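Local atomic coordinates of sensor protein (Pseudomonas syringae pv. tomato, PDB entry 2R8R), a protein that is probably an ATP-binding membrane sensor histidine kinase of a two-component system, present here as its N-terminal KdpD region of the P-loop NTPase clan. Residues Pro61-Glu66 and Glu74-Ala79; Ala39-Thr44 and Val88-Leu93; Ala13-Gly18 and Asp189-Gln194. All blocks are in the same frame, centred on the assembly; numbering follows the deposited sequence.

Interaction 1 of 3, residues Pro61-Glu66 and Glu74-Ala79; sequences PLLRTE and EMDLDA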
# COMPACT_ATOMS: atom_id res chain seq x y z
N PRO A 61 13.25 -2.39 -11.74
CA PRO A 61 12.27 -3.04 -12.61
C PRO A 61 11.47 -4.19 -11.95
O PRO A 61 12.01 -5.02 -11.23
CB PRO A 61 13.12 -3.53 -13.78
CG PRO A 61 14.18 -2.52 -13.88
CD PRO A 61 14.53 -2.19 -12.42
N LEU A 62 10.18 -4.22 -12.20
CA LEU A 62 9.34 -5.31 -11.73
C LEU A 62 9.61 -6.61 -12.50
O LEU A 62 10.11 -6.61 -13.63
CB LEU A 62 7.86 -4.93 -11.86
CG LEU A 62 7.41 -3.68 -11.10
CD1 LEU A 62 6.03 -3.22 -11.63
CD2 LEU A 62 7.39 -3.86 -9.54
N LEU A 63 9.24 -7.72 -11.87
CA LEU A 63 9.16 -9.01 -12.57
C LEU A 63 7.78 -9.19 -13.18
O LEU A 63 6.78 -9.14 -12.48
CB LEU A 63 9.43 -10.17 -11.60
CG LEU A 63 10.76 -10.23 -10.83
CD1 LEU A 63 10.67 -11.25 -9.71
CD2 LEU A 63 11.92 -10.54 -11.78
N ARG A 64 7.74 -9.43 -14.48
CA ARG A 64 6.52 -9.82 -15.17
C ARG A 64 6.39 -11.33 -15.35
O ARG A 64 7.30 -11.96 -15.84
CB ARG A 64 6.44 -9.12 -16.53
CG ARG A 64 5.86 -7.72 -16.37
CD ARG A 64 6.30 -6.71 -17.42
NE ARG A 64 6.03 -5.37 -16.90
CZ ARG A 64 6.86 -4.66 -16.13
NH1 ARG A 64 8.05 -5.15 -15.77
NH2 ARG A 64 6.48 -3.46 -15.71
N THR A 65 5.25 -11.89 -14.91
CA THR A 65 4.86 -13.24 -15.29
C THR A 65 3.56 -13.20 -16.09
O THR A 65 2.91 -12.16 -16.18
CB THR A 65 4.73 -14.20 -14.08
OG1 THR A 65 3.85 -13.65 -13.09
CG2 THR A 65 6.11 -14.47 -13.48
N GLU A 66 3.23 -14.33 -16.72
CA GLU A 66 1.93 -14.56 -17.34
C GLU A 66 1.19 -15.61 -16.51
O GLU A 66 1.78 -16.63 -16.15
CB GLU A 66 2.09 -15.07 -18.78
CG GLU A 66 2.83 -14.10 -19.70
CD GLU A 66 2.05 -12.80 -19.94
OE1 GLU A 66 0.82 -12.87 -20.23
OE2 GLU A 66 2.69 -11.72 -19.86
N GLU A 74 5.52 -8.26 -10.07
CA GLU A 74 5.95 -8.28 -8.68
C GLU A 74 7.23 -7.50 -8.54
O GLU A 74 8.03 -7.40 -9.47
CB GLU A 74 6.27 -9.70 -8.19
CG GLU A 74 5.17 -10.53 -7.59
CD GLU A 74 4.17 -9.76 -6.81
OE1 GLU A 74 4.59 -8.87 -6.04
OE2 GLU A 74 2.97 -10.08 -6.93
N MSE A 75 7.43 -7.00 -7.33
CA MSE A 75 8.68 -6.51 -6.87
C MSE A 75 9.78 -7.58 -7.07
O MSE A 75 9.58 -8.79 -6.80
CB MSE A 75 8.54 -6.18 -5.41
CG MSE A 75 9.73 -5.63 -4.79
SE MSE A 75 9.47 -5.44 -2.88
CE MSE A 75 9.17 -7.24 -2.41
N ASP A 76 10.92 -7.11 -7.59
CA ASP A 76 12.07 -7.95 -7.77
C ASP A 76 12.87 -8.01 -6.48
O ASP A 76 13.89 -7.36 -6.34
CB ASP A 76 12.90 -7.45 -8.93
CG ASP A 76 13.96 -8.42 -9.35
OD1 ASP A 76 14.14 -9.47 -8.69
OD2 ASP A 76 14.59 -8.15 -10.37
N LEU A 77 12.40 -8.83 -5.56
CA LEU A 77 12.96 -8.97 -4.23
C LEU A 77 14.46 -9.34 -4.26
O LEU A 77 15.28 -8.76 -3.53
CB LEU A 77 12.16 -10.04 -3.48
CG LEU A 77 12.51 -10.37 -2.02
CD1 LEU A 77 12.43 -9.11 -1.12
CD2 LEU A 77 11.58 -11.52 -1.51
N ASP A 78 14.78 -10.32 -5.09
CA ASP A 78 16.13 -10.81 -5.27
C ASP A 78 17.07 -9.70 -5.71
O ASP A 78 18.12 -9.59 -5.20
CB ASP A 78 16.17 -11.92 -6.33
CG ASP A 78 15.63 -13.24 -5.83
OD1 ASP A 78 14.86 -13.21 -4.85
OD2 ASP A 78 15.96 -14.31 -6.43
N ALA A 79 16.67 -8.88 -6.67
CA ALA A 79 17.51 -7.77 -7.09
C ALA A 79 17.66 -6.73 -5.98
O ALA A 79 18.73 -6.13 -5.84
CB ALA A 79 16.99 -7.13 -8.37
O HOH W 1 14.56 -5.90 -11.35

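Interaction 2 of 3, residues Ala39-Thr44 and Val88-Leu93; sequences AGVVET and VLVDEL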
# COMPACT_ATOMS: atom_id res chain seq x y z
N ALA A 39 12.59 2.54 -5.34
CA ALA A 39 11.21 2.13 -5.50
C ALA A 39 11.22 0.66 -5.88
O ALA A 39 11.80 0.28 -6.90
CB ALA A 39 10.51 3.00 -6.57
N GLY A 40 10.60 -0.17 -5.04
CA GLY A 40 10.46 -1.61 -5.29
C GLY A 40 9.19 -1.92 -6.04
O GLY A 40 9.21 -2.54 -7.11
N VAL A 41 8.07 -1.47 -5.48
CA VAL A 41 6.80 -1.47 -6.19
C VAL A 41 5.99 -0.25 -5.78
O VAL A 41 5.75 -0.03 -4.61
CB VAL A 41 6.00 -2.81 -6.02
CG1 VAL A 41 5.94 -3.27 -4.57
CG2 VAL A 41 4.61 -2.71 -6.73
N VAL A 42 5.57 0.53 -6.77
CA VAL A 42 4.79 1.74 -6.52
C VAL A 42 3.68 1.83 -7.54
O VAL A 42 3.92 1.78 -8.72
CB VAL A 42 5.67 3.03 -6.54
CG1 VAL A 42 4.79 4.30 -6.35
CG2 VAL A 42 6.76 2.95 -5.47
N GLU A 43 2.46 1.95 -7.04
CA GLU A 43 1.25 2.10 -7.87
C GLU A 43 0.83 3.57 -7.98
O GLU A 43 0.29 4.15 -7.06
CB GLU A 43 0.10 1.30 -7.24
CG GLU A 43 0.38 -0.16 -7.05
CD GLU A 43 0.57 -0.91 -8.38
OE1 GLU A 43 0.25 -0.35 -9.47
OE2 GLU A 43 1.03 -2.07 -8.30
N THR A 44 1.07 4.17 -9.13
CA THR A 44 0.71 5.57 -9.32
C THR A 44 -0.76 5.75 -9.78
O THR A 44 -1.35 6.82 -9.64
CB THR A 44 1.66 6.23 -10.30
OG1 THR A 44 1.59 5.53 -11.55
CG2 THR A 44 3.07 6.22 -9.76
N VAL A 88 13.57 1.01 0.77
CA VAL A 88 12.74 0.50 -0.35
C VAL A 88 11.28 0.93 -0.17
O VAL A 88 10.71 0.82 0.93
CB VAL A 88 12.87 -1.04 -0.57
CG1 VAL A 88 12.02 -1.51 -1.75
CG2 VAL A 88 14.31 -1.39 -0.84
N LEU A 89 10.71 1.46 -1.25
CA LEU A 89 9.30 1.83 -1.29
C LEU A 89 8.47 0.69 -1.86
O LEU A 89 8.74 0.19 -2.98
CB LEU A 89 9.10 3.09 -2.12
CG LEU A 89 10.07 4.22 -1.80
CD1 LEU A 89 9.66 5.42 -2.65
CD2 LEU A 89 10.09 4.51 -0.31
N VAL A 90 7.48 0.29 -1.08
CA VAL A 90 6.64 -0.91 -1.37
C VAL A 90 5.15 -0.60 -1.11
O VAL A 90 4.70 -0.60 0.04
CB VAL A 90 7.07 -2.12 -0.52
CG1 VAL A 90 6.18 -3.38 -0.83
CG2 VAL A 90 8.58 -2.42 -0.70
N ASP A 91 4.41 -0.29 -2.18
CA ASP A 91 2.96 -0.14 -2.11
C ASP A 91 2.28 -1.45 -1.74
O ASP A 91 2.77 -2.52 -2.07
CB ASP A 91 2.38 0.42 -3.42
CG ASP A 91 2.05 1.90 -3.33
OD1 ASP A 91 1.43 2.32 -2.31
OD2 ASP A 91 2.39 2.65 -4.27
N GLU A 92 1.18 -1.36 -1.00
CA GLU A 92 0.27 -2.47 -0.80
C GLU A 92 0.77 -3.63 0.06
O GLU A 92 1.04 -4.73 -0.44
CB GLU A 92 -0.31 -2.92 -2.14
CG GLU A 92 -1.17 -1.77 -2.70
CD GLU A 92 -1.80 -2.00 -4.08
OE1 GLU A 92 -1.79 -3.16 -4.59
OE2 GLU A 92 -2.32 -0.98 -4.62
N LEU A 93 0.82 -3.37 1.37
CA LEU A 93 1.39 -4.24 2.38
C LEU A 93 0.65 -5.60 2.49
O LEU A 93 1.28 -6.63 2.83
CB LEU A 93 1.33 -3.49 3.73
CG LEU A 93 1.77 -4.13 5.05
CD1 LEU A 93 3.23 -4.65 5.04
CD2 LEU A 93 1.55 -3.13 6.17
O HOH W 2 0.85 -3.62 -6.00

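Interaction 3 of 3, residues Ala13-Gly18 and Asp189-Gln194; sequences AAPGVG and DAFFTQ. With SO4 (sulfate ion), chain C.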
# COMPACT_ATOMS: atom_id res chain seq x y z
N ALA A 13 -7.97 4.95 5.04
CA ALA A 13 -9.32 4.37 5.12
C ALA A 13 -9.76 3.65 3.82
O ALA A 13 -10.59 2.74 3.85
CB ALA A 13 -10.34 5.46 5.45
N ALA A 14 -9.21 4.07 2.68
CA ALA A 14 -9.69 3.65 1.38
C ALA A 14 -8.71 4.08 0.32
O ALA A 14 -7.85 4.94 0.56
CB ALA A 14 -11.13 4.28 1.07
N PRO A 15 -8.86 3.50 -0.89
CA PRO A 15 -8.23 3.98 -2.09
C PRO A 15 -8.60 5.46 -2.36
O PRO A 15 -9.77 5.84 -2.22
CB PRO A 15 -8.82 3.05 -3.18
CG PRO A 15 -9.17 1.83 -2.49
CD PRO A 15 -9.65 2.29 -1.15
N GLY A 16 -7.60 6.25 -2.72
CA GLY A 16 -7.80 7.62 -3.11
C GLY A 16 -7.55 8.65 -2.04
O GLY A 16 -7.73 9.82 -2.29
N VAL A 17 -7.13 8.24 -0.84
CA VAL A 17 -6.90 9.18 0.26
C VAL A 17 -5.54 9.87 0.22
O VAL A 17 -5.32 10.86 0.91
CB VAL A 17 -7.19 8.55 1.66
CG1 VAL A 17 -8.67 8.15 1.74
CG2 VAL A 17 -6.20 7.36 1.98
N GLY A 18 -4.64 9.38 -0.65
CA GLY A 18 -3.31 9.98 -0.83
C GLY A 18 -2.15 9.28 -0.17
O GLY A 18 -1.12 9.87 0.05
N ASP A 189 -19.24 0.62 -6.54
CA ASP A 189 -20.47 1.32 -6.13
C ASP A 189 -20.93 0.89 -4.75
O ASP A 189 -21.39 1.71 -3.98
CB ASP A 189 -21.58 1.19 -7.19
CG ASP A 189 -21.27 1.97 -8.48
OD1 ASP A 189 -20.11 2.44 -8.65
OD2 ASP A 189 -22.17 2.10 -9.34
N ALA A 190 -20.77 -0.39 -4.42
CA ALA A 190 -21.18 -0.94 -3.11
C ALA A 190 -20.24 -0.47 -1.99
O ALA A 190 -20.64 -0.33 -0.85
CB ALA A 190 -21.27 -2.51 -3.17
N PHE A 191 -19.02 -0.17 -2.34
CA PHE A 191 -18.00 0.20 -1.36
C PHE A 191 -17.97 1.69 -1.03
O PHE A 191 -17.97 2.09 0.14
CB PHE A 191 -16.65 -0.19 -1.94
CG PHE A 191 -15.53 -0.10 -0.95
CD1 PHE A 191 -15.23 -1.18 -0.12
CD2 PHE A 191 -14.76 1.06 -0.86
CE1 PHE A 191 -14.22 -1.09 0.81
CE2 PHE A 191 -13.71 1.15 0.05
CZ PHE A 191 -13.44 0.07 0.89
N PHE A 192 -17.88 2.49 -2.08
CA PHE A 192 -17.71 3.93 -1.97
C PHE A 192 -19.06 4.58 -1.83
O PHE A 192 -19.65 5.05 -2.81
CB PHE A 192 -17.00 4.50 -3.20
CG PHE A 192 -15.57 4.19 -3.23
CD1 PHE A 192 -14.65 5.07 -2.70
CD2 PHE A 192 -15.11 3.01 -3.78
CE1 PHE A 192 -13.28 4.77 -2.72
CE2 PHE A 192 -13.74 2.72 -3.79
CZ PHE A 192 -12.84 3.62 -3.24
N THR A 193 -19.54 4.56 -0.59
CA THR A 193 -20.64 5.38 -0.17
C THR A 193 -20.19 6.22 1.02
O THR A 193 -19.15 5.97 1.63
CB THR A 193 -21.89 4.51 0.20
OG1 THR A 193 -21.59 3.74 1.37
CG2 THR A 193 -22.28 3.58 -0.97
N GLN A 194 -20.95 7.25 1.31
CA GLN A 194 -20.71 8.16 2.43
C GLN A 194 -20.69 7.38 3.73
O GLN A 194 -19.79 7.53 4.55
CB GLN A 194 -21.84 9.21 2.43
CG GLN A 194 -21.83 10.23 3.56
CD GLN A 194 -20.59 11.12 3.55
OE1 GLN A 194 -20.08 11.49 2.50
NE2 GLN A 194 -20.12 11.49 4.74
S SO4 C . -4.06 6.26 -2.41
O1 SO4 C . -4.82 5.17 -2.96
O2 SO4 C . -4.27 7.52 -3.06
O3 SO4 C . -4.48 6.22 -1.01
O4 SO4 C . -2.64 6.01 -2.69

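Interaction 1 of 3, residues Pro61-Glu66 and Glu74-Ala79
The open end of a two-stranded antiparallel hairpin, strands 63-67 and 70-74, brings L63 against E74. The two residues form an antiparallel hydrogen-bonded pair with two backbone bonds. L63 N donates to E74 O at 2.7 Å. E74 N returns a bond to L63 O at 2.9 Å. T65 and L72 continue the backbone pairing toward the tip.

Beside this last pair, side chains add to the contact. L62 passes close to the E74 carbonyl, with its CB 3.4 Å from E74 O. CG of L63 sits beside its own backbone N (chi1 -59°), which carries the branched end toward D76. There the two side chains cross at about a right angle. CD2 of L63 packs on D76 CG at 3.8 Å, so a leucine methyl covers the carboxylate carbon.

The hairpin leads directly into helix 77-83, and D76 stands at the junction as the N-cap. With CG of D76 anti to the backbone N (chi1 -169°), its carboxylate is placed between the L63 methyls and A79 N. OD1 accepts from A79 N at 3.3 Å, and the donor stands above the carboxylate plane, 73° out of it. OD2 is turned to a water that also binds P61 O; the water lies 2.7 Å from P61 O. D76 thus links the helix start to the residue leading into the first strand. The inverse gamma turn centred on D76 makes the bend between strand and helix.

The E74 carboxylate leads away from the 61-66 segment. It forms a salt bridge with R106 and hydrogen bonds with H95 and the backbone N of A98.

Interaction 2 of 3, residues Ala39-Thr44 and Val88-Leu93
The edge of the central parallel sheet runs here, where strand 37-39 pairs with strand 87-90. A39 pairs with L89 and V41 with V90. The register slips by one between these pairs, which makes a beta bulge at G40. L89 O takes two donors in its carbonyl plane: G40 N at 2.8 Å and V41 N at 3.1 Å. V41 O then accepts from D91 N at 2.8 Å. The run V88-E92 is consistent with a Walker B strand of a P-loop NTPase.

Beyond the strands a side chain continues the pairing. D91 OD2 accepts from E43 N at 2.9 Å, on the anti side of the carboxylate and 28° out of its plane. The same oxygen lies 3.6 Å from V42 CG1. D91 OD1 is held by T20 and T123. Both carboxylate oxygens therefore have partners, which holds the group's rotation.

CG1 of V41 meets CG1 of V90 at 3.7 Å. E43 and E92 cross at about a right angle and share a water between E43 OE2 and E92 OE1.

L89 packs on L24 and A27 of helix 19-32 and on Y121 of strand 119-125, while A39 and V42 lean on L54 of helix 48-54.

Interaction 3 of 3, residues Ala13-Gly18 and Asp189-Gln194
A14 and P15 meet the aromatic pair F191 and F192 through apolar contacts. CB of A14 reaches CE2 of F191 at 4.2 Å, at the edge of the ring and near its plane. P15 lies across the end of F192, with its CD 4.0 Å from CZ. The carbonyl of P15 also turns to this ring: P15 O is 3.7 Å from F192 CE1, at the edge and in the ring plane.

The two phenylalanines sit at the end of helix 185-191 with different first torsions. CG of F191 is anti to the backbone N (chi1 -170°), whereas CG of F192 lies beside its own backbone N (chi1 -74°). F191 CD2 stands 3.4 Å above one face of the F192 ring, toward its rim. An inverse gamma turn centred on F192 follows the helix, and T193 then caps helix 194-209. L197 of that helix packs on A14 and F192, and L173 of helix 166-174 also touches F192.

In 13-18, a type II turn runs from A14 to V17. The loop follows strand 7-12 and precedes helix 19-32, and it fits the P-loop (Walker A) pattern. Its amides grip a sulfate: G16 N bonds O1 at 3.0 Å with an angle of 173°, and G18 N bonds O2 at 3.1 Å. K19 NZ and T20 N complete the grip.

The sulfate probably comes from the crystallisation liquor. Its place among amides and a lysine is consistent with a nucleotide phosphate site, while the rings pack against A14 and P15 by apolar contact and take the P15 carbonyl at the F192 edge.

How the interactions relate
Along the chain the contacts are nested. Interaction 1 lies inside the loop closed by interaction 2, and both lie inside the span closed by interaction 3. Interactions 1 and 2 have centres about 12 Å apart and touch. L62 CD2 packs on G40 O, and M75 packs on V90, so the hairpin base rests against G40 and strand 87-90. Helix 77-83 leads from interaction 1 into strand 87-90. Interaction 3 lies on the opposite side of the chain's centre from interaction 1, about 29 Å between centres. Its nearest atoms are about 8 Å from interaction 2. T20 bridges this gap by bonding both D91 and the sulfate, which ties the end of strand 87-90 to the probable phosphate site.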